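Long-range contacts in archaeal flagellar ATP-binding protein FlaH (PDB 4WIA), which probably binds ATP and magnesium as a P-loop component of the archaellum, the archaeal flagellum: residues A7-S12 with Q45-G50; A89-P94 with R116-K121; S179-I184 with Y204-G209. One frame throughout, in Å; residues are numbered along the deposited sequence.

Interaction 1. Residues A7-S12 with Q45-G50. With SO4 (sulfate ion), chain D.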
ATOM      1  N   ALA A   7      -3.351   1.149  14.032  1.00 42.86           N
ATOM      2  CA  ALA A   7      -3.743   1.599  12.749  1.00 41.86           C
ATOM      3  C   ALA A   7      -2.617   2.436  12.117  1.00 42.58           C
ATOM      4  O   ALA A   7      -2.118   3.352  12.739  1.00 42.19           O
ATOM      5  CB  ALA A   7      -4.982   2.440  12.872  1.00 40.73           C
ATOM      6  N   ARG A   8      -2.272   2.112  10.880  1.00 43.75           N
ATOM      7  CA  ARG A   8      -1.156   2.733  10.177  1.00 42.92           C
ATOM      8  C   ARG A   8      -1.519   3.959   9.397  1.00 41.49           C
ATOM      9  O   ARG A   8      -2.588   4.061   8.799  1.00 40.42           O
ATOM     10  CB  ARG A   8      -0.544   1.706   9.318  1.00 47.65           C
ATOM     11  CG  ARG A   8      -0.020   0.554  10.174  1.00 54.23           C
ATOM     12  CD  ARG A   8       1.133  -0.099   9.475  1.00 63.67           C
ATOM     13  NE  ARG A   8       2.421   0.376  10.015  1.00 70.00           N
ATOM     14  CZ  ARG A   8       3.586   0.225   9.401  1.00 76.19           C
ATOM     15  NH1 ARG A   8       3.628  -0.351   8.198  1.00 78.00           N
ATOM     16  NH2 ARG A   8       4.708   0.697   9.958  1.00 74.61           N
ATOM     17  N   ILE A   9      -0.672   4.947   9.528  1.00 40.23           N
ATOM     18  CA  ILE A   9      -0.829   6.211   8.879  1.00 40.20           C
ATOM     19  C   ILE A   9       0.404   6.543   7.980  1.00 40.77           C
ATOM     20  O   ILE A   9       0.527   7.682   7.501  1.00 41.82           O
ATOM     21  CB  ILE A   9      -1.002   7.344   9.910  1.00 41.19           C
ATOM     22  CG1 ILE A   9       0.135   7.325  10.920  1.00 47.83           C
ATOM     23  CG2 ILE A   9      -2.313   7.204  10.642  1.00 42.46           C
ATOM     24  CD1 ILE A   9       0.753   8.671  11.175  1.00 47.64           C
ATOM     25  N   ASP A  10       1.228   5.549   7.708  1.00 39.39           N
ATOM     26  CA  ASP A  10       2.500   5.749   7.048  1.00 41.07           C
ATOM     27  C   ASP A  10       2.425   6.369   5.680  1.00 38.07           C
ATOM     28  O   ASP A  10       1.713   5.904   4.851  1.00 38.08           O
ATOM     29  CB  ASP A  10       3.149   4.401   6.813  1.00 44.00           C
ATOM     30  CG  ASP A  10       3.166   3.533   8.007  1.00 45.79           C
ATOM     31  OD1 ASP A  10       2.381   3.672   8.925  1.00 45.36           O
ATOM     32  OD2 ASP A  10       3.983   2.656   8.013  1.00 52.04           O
ATOM     33  N   LEU A  11       3.257   7.363   5.438  1.00 39.04           N
ATOM     34  CA  LEU A  11       3.531   7.864   4.115  1.00 39.57           C
ATOM     35  C   LEU A  11       5.014   7.956   3.830  1.00 41.57           C
ATOM     36  O   LEU A  11       5.836   8.165   4.728  1.00 43.69           O
ATOM     37  CB  LEU A  11       2.932   9.270   4.003  1.00 39.61           C
ATOM     38  CG  LEU A  11       1.446   9.430   4.256  1.00 36.56           C
ATOM     39  CD1 LEU A  11       1.060  10.879   4.101  1.00 38.42           C
ATOM     40  CD2 LEU A  11       0.634   8.618   3.276  1.00 35.95           C
ATOM     41  N   SER A  12       5.372   7.867   2.554  1.00 42.13           N
ATOM     42  CA  SER A  12       6.740   8.001   2.177  1.00 43.11           C
ATOM     43  C   SER A  12       7.310   9.364   2.582  1.00 42.47           C
ATOM     44  O   SER A  12       8.464   9.456   2.970  1.00 42.11           O
ATOM     45  CB  SER A  12       6.915   7.814   0.672  1.00 44.72           C
ATOM     46  OG  SER A  12       6.709   6.488   0.245  1.00 45.47           O
ATOM     47  N   GLN A  45      -6.309  16.225   8.446  1.00 40.20           N
ATOM     48  CA  GLN A  45      -6.215  15.907   7.004  1.00 41.46           C
ATOM     49  C   GLN A  45      -5.064  14.969   6.687  1.00 39.09           C
ATOM     50  O   GLN A  45      -5.253  14.009   5.946  1.00 36.89           O
ATOM     51  CB  GLN A  45      -6.122  17.201   6.223  1.00 42.76           C
ATOM     52  CG  GLN A  45      -7.456  17.889   6.168  1.00 42.57           C
ATOM     53  CD  GLN A  45      -7.393  19.385   5.960  1.00 50.26           C
ATOM     54  OE1 GLN A  45      -6.385  19.958   5.516  1.00 50.83           O
ATOM     55  NE2 GLN A  45      -8.538  20.045   6.244  1.00 57.84           N
ATOM     56  N   ARG A  46      -3.899  15.223   7.302  1.00 36.93           N
ATOM     57  CA  ARG A  46      -2.744  14.316   7.181  1.00 38.10           C
ATOM     58  C   ARG A  46      -3.091  12.932   7.733  1.00 35.00           C
ATOM     59  O   ARG A  46      -2.757  11.887   7.124  1.00 33.49           O
ATOM     60  CB  ARG A  46      -1.529  14.875   7.920  1.00 37.91           C
ATOM     61  CG  ARG A  46      -0.439  13.847   8.262  1.00 37.94           C
ATOM     62  CD  ARG A  46       0.241  13.317   7.000  1.00 37.06           C
ATOM     63  NE  ARG A  46       1.280  12.324   7.293  1.00 38.99           N
ATOM     64  CZ  ARG A  46       1.071  11.031   7.527  1.00 38.46           C
ATOM     65  NH1 ARG A  46      -0.154  10.537   7.571  1.00 35.91           N
ATOM     66  NH2 ARG A  46       2.096  10.227   7.719  1.00 37.05           N
ATOM     67  N   LEU A  47      -3.720  12.920   8.902  1.00 33.48           N
ATOM     68  CA  LEU A  47      -4.088  11.614   9.485  1.00 33.22           C
ATOM     69  C   LEU A  47      -5.066  10.879   8.591  1.00 34.16           C
ATOM     70  O   LEU A  47      -4.904   9.694   8.310  1.00 32.84           O
ATOM     71  CB  LEU A  47      -4.654  11.816  10.878  1.00 33.80           C
ATOM     72  CG  LEU A  47      -3.561  12.239  11.864  1.00 36.97           C
ATOM     73  CD1 LEU A  47      -4.156  12.672  13.188  1.00 37.46           C
ATOM     74  CD2 LEU A  47      -2.539  11.116  12.091  1.00 37.57           C
ATOM     75  N   ALA A  48      -6.099  11.597   8.116  1.00 36.54           N
ATOM     76  CA  ALA A  48      -7.073  10.992   7.226  1.00 36.33           C
ATOM     77  C   ALA A  48      -6.450  10.438   5.964  1.00 36.62           C
ATOM     78  O   ALA A  48      -6.717   9.313   5.573  1.00 37.92           O
ATOM     79  CB  ALA A  48      -8.165  12.002   6.875  1.00 38.84           C
ATOM     80  N   TYR A  49      -5.588  11.214   5.312  1.00 37.85           N
ATOM     81  CA  TYR A  49      -4.880  10.697   4.123  1.00 36.37           C
ATOM     82  C   TYR A  49      -4.038   9.467   4.407  1.00 36.61           C
ATOM     83  O   TYR A  49      -4.049   8.520   3.627  1.00 40.84           O
ATOM     84  CB  TYR A  49      -4.035  11.798   3.504  1.00 37.61           C
ATOM     85  CG  TYR A  49      -3.472  11.462   2.128  1.00 37.19           C
ATOM     86  CD1 TYR A  49      -4.297  11.389   1.038  1.00 36.82           C
ATOM     87  CD2 TYR A  49      -2.124  11.183   1.947  1.00 38.70           C
ATOM     88  CE1 TYR A  49      -3.807  11.051  -0.195  1.00 37.29           C
ATOM     89  CE2 TYR A  49      -1.610  10.861   0.690  1.00 39.50           C
ATOM     90  CZ  TYR A  49      -2.456  10.802  -0.365  1.00 39.38           C
ATOM     91  OH  TYR A  49      -1.947  10.489  -1.560  1.00 42.96           O
ATOM     92  N   GLY A  50      -3.288   9.471   5.519  1.00 38.96           N
ATOM     93  CA  GLY A  50      -2.523   8.276   5.950  1.00 38.64           C
ATOM     94  C   GLY A  50      -3.386   7.026   6.114  1.00 38.69           C
ATOM     95  O   GLY A  50      -3.123   6.014   5.512  1.00 37.42           O
TER
HETATM   96  S   SO4 D 301       3.359   9.276  -0.079  1.00 37.59           S
HETATM   97  O1  SO4 D 301       4.062   9.083  -1.366  1.00 39.13           O
HETATM   98  O2  SO4 D 301       4.096  10.262   0.743  1.00 33.55           O
HETATM   99  O3  SO4 D 301       1.988   9.774  -0.334  1.00 43.78           O
HETATM  100  O4  SO4 D 301       3.288   7.986   0.643  1.00 31.30           O

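Interaction 2. Residues A89-P94 with R116-K121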
ATOM      1  N   ALA A  89     -14.848   4.984   0.290  1.00 43.89           N
ATOM      2  CA  ALA A  89     -13.796   4.872   1.250  1.00 39.73           C
ATOM      3  C   ALA A  89     -13.670   6.064   2.169  1.00 39.09           C
ATOM      4  O   ALA A  89     -13.485   5.887   3.414  1.00 38.74           O
ATOM      5  CB  ALA A  89     -12.495   4.640   0.563  1.00 41.61           C
ATOM      6  N   LEU A  90     -13.814   7.249   1.610  1.00 40.07           N
ATOM      7  CA  LEU A  90     -13.932   8.486   2.405  1.00 40.75           C
ATOM      8  C   LEU A  90     -15.373   9.010   2.325  1.00 43.93           C
ATOM      9  O   LEU A  90     -15.897   9.232   1.241  1.00 43.49           O
ATOM     10  CB  LEU A  90     -12.976   9.555   1.866  1.00 43.45           C
ATOM     11  CG  LEU A  90     -13.103  10.981   2.425  1.00 43.30           C
ATOM     12  CD1 LEU A  90     -12.968  10.959   3.932  1.00 43.89           C
ATOM     13  CD2 LEU A  90     -12.110  11.977   1.830  1.00 44.18           C
ATOM     14  N   LEU A  91     -16.028   9.198   3.493  1.00 40.22           N
ATOM     15  CA  LEU A  91     -17.332   9.768   3.570  1.00 38.41           C
ATOM     16  C   LEU A  91     -17.144  11.119   4.194  1.00 39.63           C
ATOM     17  O   LEU A  91     -16.712  11.257   5.352  1.00 40.24           O
ATOM     18  CB  LEU A  91     -18.223   8.902   4.484  1.00 39.93           C
ATOM     19  CG  LEU A  91     -19.572   9.412   4.909  1.00 39.62           C
ATOM     20  CD1 LEU A  91     -20.485   9.593   3.681  1.00 38.52           C
ATOM     21  CD2 LEU A  91     -20.197   8.484   5.939  1.00 39.87           C
ATOM     22  N   TYR A  92     -17.449  12.143   3.409  1.00 41.46           N
ATOM     23  CA  TYR A  92     -17.239  13.519   3.804  1.00 41.38           C
ATOM     24  C   TYR A  92     -18.588  14.182   4.118  1.00 43.52           C
ATOM     25  O   TYR A  92     -19.473  14.173   3.306  1.00 45.03           O
ATOM     26  CB  TYR A  92     -16.517  14.302   2.681  1.00 39.89           C
ATOM     27  CG  TYR A  92     -16.177  15.690   3.122  1.00 39.13           C
ATOM     28  CD1 TYR A  92     -15.132  15.906   3.978  1.00 36.67           C
ATOM     29  CD2 TYR A  92     -16.981  16.770   2.799  1.00 40.48           C
ATOM     30  CE1 TYR A  92     -14.836  17.178   4.443  1.00 38.07           C
ATOM     31  CE2 TYR A  92     -16.700  18.066   3.256  1.00 42.76           C
ATOM     32  CZ  TYR A  92     -15.605  18.246   4.081  1.00 40.85           C
ATOM     33  OH  TYR A  92     -15.309  19.506   4.552  1.00 44.63           O
ATOM     34  N   ILE A  93     -18.711  14.782   5.307  1.00 45.24           N
ATOM     35  CA  ILE A  93     -19.976  15.310   5.794  1.00 43.57           C
ATOM     36  C   ILE A  93     -19.858  16.796   6.116  1.00 44.27           C
ATOM     37  O   ILE A  93     -19.374  17.179   7.205  1.00 44.01           O
ATOM     38  CB  ILE A  93     -20.369  14.600   7.073  1.00 43.49           C
ATOM     39  CG1 ILE A  93     -20.386  13.079   6.844  1.00 43.41           C
ATOM     40  CG2 ILE A  93     -21.756  15.115   7.564  1.00 45.64           C
ATOM     41  CD1 ILE A  93     -21.474  12.601   5.901  1.00 44.41           C
ATOM     42  N   PRO A  94     -20.257  17.639   5.187  1.00 44.95           N
ATOM     43  CA  PRO A  94     -20.269  19.057   5.517  1.00 49.53           C
ATOM     44  C   PRO A  94     -21.479  19.426   6.399  1.00 53.07           C
ATOM     45  O   PRO A  94     -22.610  19.154   6.007  1.00 52.52           O
ATOM     46  CB  PRO A  94     -20.342  19.761   4.144  1.00 50.79           C
ATOM     47  CG  PRO A  94     -20.708  18.700   3.161  1.00 50.16           C
ATOM     48  CD  PRO A  94     -20.555  17.350   3.779  1.00 47.76           C
ATOM     49  N   ARG A 116     -25.983   6.599  11.719  1.00 54.02           N
ATOM     50  CA  ARG A 116     -25.285   5.315  11.625  1.00 56.03           C
ATOM     51  C   ARG A 116     -24.158   5.348  10.661  1.00 51.28           C
ATOM     52  O   ARG A 116     -23.128   4.704  10.875  1.00 48.81           O
ATOM     53  CB  ARG A 116     -26.203   4.220  11.107  1.00 59.23           C
ATOM     54  CG  ARG A 116     -27.457   3.967  11.906  1.00 65.86           C
ATOM     55  CD  ARG A 116     -28.380   3.093  11.066  1.00 70.22           C
ATOM     56  NE  ARG A 116     -29.187   2.169  11.825  1.00 74.78           N
ATOM     57  CZ  ARG A 116     -30.143   1.397  11.289  1.00 78.88           C
ATOM     58  NH1 ARG A 116     -30.386   1.426   9.965  1.00 78.75           N
ATOM     59  NH2 ARG A 116     -30.868   0.598  12.087  1.00 74.72           N
ATOM     60  N   ALA A 117     -24.398   6.045   9.562  1.00 48.58           N
ATOM     61  CA  ALA A 117     -23.486   5.994   8.418  1.00 44.87           C
ATOM     62  C   ALA A 117     -22.057   6.402   8.807  1.00 43.45           C
ATOM     63  O   ALA A 117     -21.132   5.795   8.340  1.00 40.07           O
ATOM     64  CB  ALA A 117     -23.986   6.855   7.279  1.00 44.27           C
ATOM     65  N   PHE A 118     -21.925   7.360   9.730  1.00 43.33           N
ATOM     66  CA  PHE A 118     -20.657   7.855  10.117  1.00 42.61           C
ATOM     67  C   PHE A 118     -19.815   6.719  10.663  1.00 43.50           C
ATOM     68  O   PHE A 118     -18.598   6.664  10.379  1.00 43.35           O
ATOM     69  CB  PHE A 118     -20.728   8.943  11.214  1.00 42.91           C
ATOM     70  CG  PHE A 118     -21.463  10.194  10.845  1.00 41.39           C
ATOM     71  CD1 PHE A 118     -21.857  10.464   9.547  1.00 41.40           C
ATOM     72  CD2 PHE A 118     -21.739  11.124  11.834  1.00 41.86           C
ATOM     73  CE1 PHE A 118     -22.535  11.634   9.249  1.00 42.35           C
ATOM     74  CE2 PHE A 118     -22.446  12.274  11.555  1.00 43.91           C
ATOM     75  CZ  PHE A 118     -22.843  12.527  10.250  1.00 43.10           C
ATOM     76  N   TYR A 119     -20.440   5.843  11.443  1.00 42.47           N
ATOM     77  CA  TYR A 119     -19.728   4.880  12.305  1.00 42.22           C
ATOM     78  C   TYR A 119     -19.517   3.540  11.630  1.00 42.99           C
ATOM     79  O   TYR A 119     -18.850   2.656  12.174  1.00 42.56           O
ATOM     80  CB  TYR A 119     -20.425   4.733  13.679  1.00 42.53           C
ATOM     81  CG  TYR A 119     -20.596   6.066  14.293  1.00 43.52           C
ATOM     82  CD1 TYR A 119     -19.491   6.752  14.794  1.00 43.78           C
ATOM     83  CD2 TYR A 119     -21.834   6.731  14.255  1.00 45.41           C
ATOM     84  CE1 TYR A 119     -19.606   8.054  15.278  1.00 42.51           C
ATOM     85  CE2 TYR A 119     -21.957   8.014  14.742  1.00 45.99           C
ATOM     86  CZ  TYR A 119     -20.812   8.677  15.222  1.00 45.65           C
ATOM     87  OH  TYR A 119     -20.900   9.962  15.708  1.00 49.52           O
ATOM     88  N   GLU A 120     -19.915   3.426  10.380  1.00 45.62           N
ATOM     89  CA  GLU A 120     -19.497   2.247   9.616  1.00 48.69           C
ATOM     90  C   GLU A 120     -18.019   2.339   9.224  1.00 45.43           C
ATOM     91  O   GLU A 120     -17.438   1.353   8.887  1.00 51.58           O
ATOM     92  CB  GLU A 120     -20.326   2.085   8.341  1.00 53.55           C
ATOM     93  CG  GLU A 120     -21.849   2.118   8.527  1.00 58.24           C
ATOM     94  CD  GLU A 120     -22.548   2.080   7.169  1.00 63.82           C
ATOM     95  OE1 GLU A 120     -23.355   1.174   6.944  1.00 65.38           O
ATOM     96  OE2 GLU A 120     -22.241   2.934   6.311  1.00 63.92           O
ATOM     97  N   LYS A 121     -17.389   3.499   9.305  1.00 42.99           N
ATOM     98  CA  LYS A 121     -15.982   3.607   8.904  1.00 40.25           C
ATOM     99  C   LYS A 121     -15.060   3.349  10.058  1.00 38.34           C
ATOM    100  O   LYS A 121     -15.529   3.273  11.206  1.00 38.59           O
ATOM    101  CB  LYS A 121     -15.687   4.994   8.319  1.00 41.84           C
ATOM    102  CG  LYS A 121     -16.619   5.437   7.221  1.00 42.54           C
ATOM    103  CD  LYS A 121     -16.779   4.371   6.169  1.00 42.37           C
ATOM    104  CE  LYS A 121     -17.382   4.970   4.918  1.00 42.89           C
ATOM    105  NZ  LYS A 121     -17.790   3.889   3.981  1.00 44.11           N
TER

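Interaction 3. Residues S179-I184 with Y204-G209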
ATOM      1  N   SER A 179     -11.570  12.659  28.991  1.00 62.37           N
ATOM      2  CA  SER A 179     -12.062  11.592  28.194  1.00 63.39           C
ATOM      3  C   SER A 179     -11.051  11.216  27.106  1.00 57.57           C
ATOM      4  O   SER A 179     -10.967  10.086  26.665  1.00 55.33           O
ATOM      5  CB  SER A 179     -13.395  12.054  27.628  1.00 69.52           C
ATOM      6  OG  SER A 179     -14.237  10.948  27.367  1.00 83.68           O
ATOM      7  N   ALA A 180     -10.248  12.157  26.671  1.00 56.00           N
ATOM      8  CA  ALA A 180      -9.296  11.856  25.596  1.00 52.93           C
ATOM      9  C   ALA A 180      -8.374  10.660  25.974  1.00 52.37           C
ATOM     10  O   ALA A 180      -7.916  10.582  27.095  1.00 51.21           O
ATOM     11  CB  ALA A 180      -8.450  13.088  25.306  1.00 51.84           C
ATOM     12  N   THR A 181      -8.118   9.741  25.044  1.00 49.38           N
ATOM     13  CA  THR A 181      -7.038   8.807  25.222  1.00 49.76           C
ATOM     14  C   THR A 181      -5.716   9.421  24.706  1.00 48.58           C
ATOM     15  O   THR A 181      -4.639   9.149  25.248  1.00 50.73           O
ATOM     16  CB  THR A 181      -7.287   7.476  24.502  1.00 48.97           C
ATOM     17  OG1 THR A 181      -7.276   7.686  23.081  1.00 45.03           O
ATOM     18  CG2 THR A 181      -8.571   6.893  24.959  1.00 49.06           C
HETATM   19  N   MSE A 182      -5.800  10.228  23.661  1.00 45.96           N
HETATM   20  CA  MSE A 182      -4.666  10.949  23.161  1.00 45.06           C
HETATM   21  C   MSE A 182      -5.037  12.403  23.116  1.00 46.67           C
HETATM   22  O   MSE A 182      -5.964  12.784  22.448  1.00 48.41           O
HETATM   23  CB  MSE A 182      -4.293  10.432  21.782  1.00 43.68           C
HETATM   24  CG  MSE A 182      -3.018  11.098  21.268  1.00 43.49           C
HETATM   25 SE   MSE A 182      -2.639  10.404  19.497  1.00 43.39          SE
HETATM   26  CE  MSE A 182      -0.786  10.949  19.361  1.00 45.06           C
ATOM     27  N   LEU A 183      -4.297  13.239  23.818  1.00 48.54           N
ATOM     28  CA  LEU A 183      -4.525  14.650  23.796  1.00 49.69           C
ATOM     29  C   LEU A 183      -3.342  15.417  23.191  1.00 49.26           C
ATOM     30  O   LEU A 183      -2.212  15.319  23.665  1.00 52.89           O
ATOM     31  CB  LEU A 183      -4.753  15.149  25.198  1.00 53.09           C
ATOM     32  CG  LEU A 183      -4.994  16.662  25.319  1.00 54.93           C
ATOM     33  CD1 LEU A 183      -6.360  17.087  24.753  1.00 55.69           C
ATOM     34  CD2 LEU A 183      -4.852  17.123  26.779  1.00 57.25           C
ATOM     35  N   ILE A 184      -3.632  16.202  22.167  1.00 46.61           N
ATOM     36  CA  ILE A 184      -2.646  16.935  21.457  1.00 46.55           C
ATOM     37  C   ILE A 184      -3.033  18.385  21.474  1.00 48.95           C
ATOM     38  O   ILE A 184      -4.150  18.750  21.071  1.00 52.25           O
ATOM     39  CB  ILE A 184      -2.569  16.506  19.988  1.00 43.77           C
ATOM     40  CG1 ILE A 184      -2.305  15.026  19.892  1.00 42.76           C
ATOM     41  CG2 ILE A 184      -1.475  17.286  19.289  1.00 45.94           C
ATOM     42  CD1 ILE A 184      -2.436  14.484  18.474  1.00 41.55           C
ATOM     43  N   TYR A 204      -1.157  10.273  26.150  1.00 47.36           N
ATOM     44  CA  TYR A 204      -1.191   9.259  25.127  1.00 47.10           C
ATOM     45  C   TYR A 204      -1.349   7.919  25.772  1.00 50.42           C
ATOM     46  O   TYR A 204      -0.390   7.193  25.944  1.00 56.59           O
ATOM     47  CB  TYR A 204       0.128   9.293  24.306  1.00 47.43           C
ATOM     48  CG  TYR A 204       0.104   8.611  22.926  1.00 45.67           C
ATOM     49  CD1 TYR A 204      -1.019   7.948  22.464  1.00 45.81           C
ATOM     50  CD2 TYR A 204       1.236   8.611  22.115  1.00 44.74           C
ATOM     51  CE1 TYR A 204      -1.014   7.322  21.216  1.00 47.83           C
ATOM     52  CE2 TYR A 204       1.267   7.997  20.889  1.00 43.99           C
ATOM     53  CZ  TYR A 204       0.141   7.355  20.425  1.00 46.38           C
ATOM     54  OH  TYR A 204       0.149   6.757  19.171  1.00 44.60           O
ATOM     55  N   ASN A 205      -2.566   7.567  26.154  1.00 54.17           N
ATOM     56  CA  ASN A 205      -2.845   6.223  26.655  1.00 53.50           C
ATOM     57  C   ASN A 205      -2.659   5.233  25.515  1.00 52.72           C
ATOM     58  O   ASN A 205      -3.054   5.485  24.339  1.00 48.96           O
ATOM     59  CB  ASN A 205      -4.284   6.084  27.119  1.00 56.95           C
ATOM     60  CG  ASN A 205      -4.665   7.056  28.214  1.00 62.75           C
ATOM     61  OD1 ASN A 205      -3.831   7.562  28.939  1.00 62.89           O
ATOM     62  ND2 ASN A 205      -5.977   7.337  28.319  1.00 67.44           N
HETATM   63  N   MSE A 206      -2.177   4.073  25.883  1.00 52.69           N
HETATM   64  CA  MSE A 206      -1.955   2.965  24.964  1.00 55.30           C
HETATM   65  C   MSE A 206      -0.883   3.316  23.952  1.00 54.47           C
HETATM   66  O   MSE A 206      -0.812   2.721  22.830  1.00 50.64           O
HETATM   67  CB  MSE A 206      -3.230   2.524  24.256  1.00 56.91           C
HETATM   68  CG  MSE A 206      -4.531   2.651  25.052  1.00 62.94           C
HETATM   69 SE   MSE A 206      -6.037   2.012  23.939  1.00 66.80          SE
HETATM   70  CE  MSE A 206      -6.841   3.703  23.355  1.00 56.90           C
ATOM     71  N   ALA A 207      -0.038   4.288  24.321  1.00 53.10           N
ATOM     72  CA  ALA A 207       1.061   4.703  23.430  1.00 51.62           C
ATOM     73  C   ALA A 207       1.723   3.438  22.985  1.00 50.09           C
ATOM     74  O   ALA A 207       2.121   2.637  23.809  1.00 52.55           O
ATOM     75  CB  ALA A 207       2.036   5.585  24.178  1.00 54.30           C
ATOM     76  N   PRO A 208       1.759   3.193  21.693  1.00 50.63           N
ATOM     77  CA  PRO A 208       2.273   1.940  21.142  1.00 52.97           C
ATOM     78  C   PRO A 208       3.772   1.834  21.080  1.00 57.14           C
ATOM     79  O   PRO A 208       4.301   0.780  20.701  1.00 68.14           O
ATOM     80  CB  PRO A 208       1.805   1.998  19.719  1.00 50.64           C
ATOM     81  CG  PRO A 208       1.818   3.433  19.407  1.00 50.08           C
ATOM     82  CD  PRO A 208       1.346   4.119  20.631  1.00 50.59           C
ATOM     83  N   GLY A 209       4.471   2.891  21.450  1.00 55.50           N
ATOM     84  CA  GLY A 209       5.931   2.850  21.493  1.00 55.70           C
ATOM     85  C   GLY A 209       6.449   4.217  21.817  1.00 53.08           C
ATOM     86  O   GLY A 209       5.654   5.175  21.981  1.00 51.73           O
TER
HETATM   87  O   HOH W   1      -4.934   6.657  22.219  1.00 49.80           O

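Interaction 1. Residues A7-S12 with Q45-G50
The guanidinium group of R46 closes on the backbone carbonyl of I9. Two of its nitrogens share that one oxygen. R46 NH1 donates to I9 O at 2.9 Å, with the donor in the carbonyl plane. R46 NH2 donates to the same I9 O at 3.0 Å, tilted 35° from that plane. Neither bond is straight, as expected when one acceptor sits between two N-H groups. The oxygen lies at the edge of the guanidinium, close to its plane. The R46 chain turns about its CB-CG bond (chi2 67°), and this brings the group back toward the loop. R46 NE forms a salt bridge with D14, so the charged group has a second partner that helps fix its rotation.

Carbon contacts lie beside these bonds. L11 CD1 sits over the centre of one guanidinium face, 3.4 Å from R46 CZ. The same methyl meets the edge of the Y49 ring, 3.9 Å from Y49 CD2. Earlier in the loop, I9 CG2 lies 4.2 Å from L47 CD2, and the two side chains run alongside each other.

G50 has no side chain, and the loop backbone comes close there. G50 CA makes a CA-H...O contact of 3.5 Å with I9 O.

A sulfate ion, probably from the crystallisation liquor, lies beyond L11. S12 N donates to its O4 at 2.8 Å, and sulfate O3 approaches the edge of the Y49 ring. R13 also binds the ion, as do R55 and K84 of the second subunit, so it sits at a subunit interface.

The contact lays the loop after strand 6-7 across helix 40-53. This helix starts within the probable Walker A P-loop, at K40 and S41, as in P-loop NTPases with a KaiC-type domain.

Interaction 2. Residues A89-P94 with R116-K121
Strand 90-94 faces the short, weakly bonded helix 116-119, with L91 CA and F118 CA 7.6 Å apart and no hydrogen bond between the segments. The strand is the outermost of the parallel part of the P-loop NTPase sheet within this chain. The helix packs on one face of the sheet and leads into strand 123-127. Strand 58-62 lies between these two strands and bonds to the backbone of 90-94.

L91 and I93 point from the strand toward the helix. L90 points to the other face of the sheet, where helices 67-76 and 82-87 pack. L91 CG is anti to the backbone N (chi1 170°), which carries CD2 out to the helical backbone. L91 CD2 touches A117 O at 3.7 Å. The same methyl lies 4.3 Å from A117 CB and reaches the edge of the F118 ring near its plane.

I93 meets the far part of that ring with three carbons. CG1 and CD1 both approach F118 CE1, and CG2 lies beside CZ. The two side chains meet at a slant. F118 also packs by its CB over the centre of the Y119 ring.

K121 closes the other end of the contact. It points toward the strand, and a turn about CB-CG (chi2 -49°) helps bring its CE beside the leucine. K121 CE packs on L91 CB at 4.0 Å. The contact is mainly apolar, and K121 NZ bonds to G88 O, just before the strand. The tightest approach is at the ring, where I93 CG1 lies 3.5 Å from F118 CE1.

Interaction 3. Residues S179-I184 with Y204-G209
One backbone hydrogen bond joins the segments: N205 N donates to T181 O at 2.8 Å, with an N-H...O angle of 154°. Y204 CA adds a CA-H...O contact to the same T181 O at 3.5 Å. Next to this bond, M182 and Y204 form an antiparallel non-hydrogen-bonded pair, where strand 182-191 starts and strand 194-204 ends. This is the open end of a beta hairpin.

The pair places both side chains on one face of the sheet, in a Met-aromatic contact. M182 is selenomethionine. Its chain is extended (chi2 -179°) and runs alongside the tyrosine. M182 CE stands over the ring of Y204, 3.9 Å from the centroid and 12° off the normal. M182 SE is also over that face. The backbone of A207 covers the opposite face, brought there by a type II turn from Y204 to A207. Y204 OH is hydrogen-bonded to I20 O.

Polar and apolar contacts mix around T181. A water bridges T181 OG1, at 2.7 Å, and N205 O, to which it donates. T181 OG1 also bonds to the backbone amide of L29. The terminal methyl CE of selenomethionine M206 lies 4.0 Å from T181 CG2.

The backbone bond and the water are consistent with a fixed spacing at the open end of the hairpin, while the contact over the Y204 ring is probably held by dispersion.

Overall arrangement
Interactions 2 and 3 reach the same mixed sheet, but in different parts of it. Interaction 2 lies at the outermost parallel strand, and interaction 3 at the hairpin of strands 182-191 and 194-204. Their centres are about 23 Å apart. Interaction 1 joins a loop to helix 40-53, and its centre is about 17 Å from each of the others. Interactions 1 and 3 are buried, and interaction 2 is partly buried. Chemistry differs as well: a charged side chain holds a carbonyl in the first, mostly apolar groups meet in the second, with no hydrogen bond across it, and the third combines strand bonding with a Met-aromatic contact. Neighbouring subunits border interactions 1 and 2.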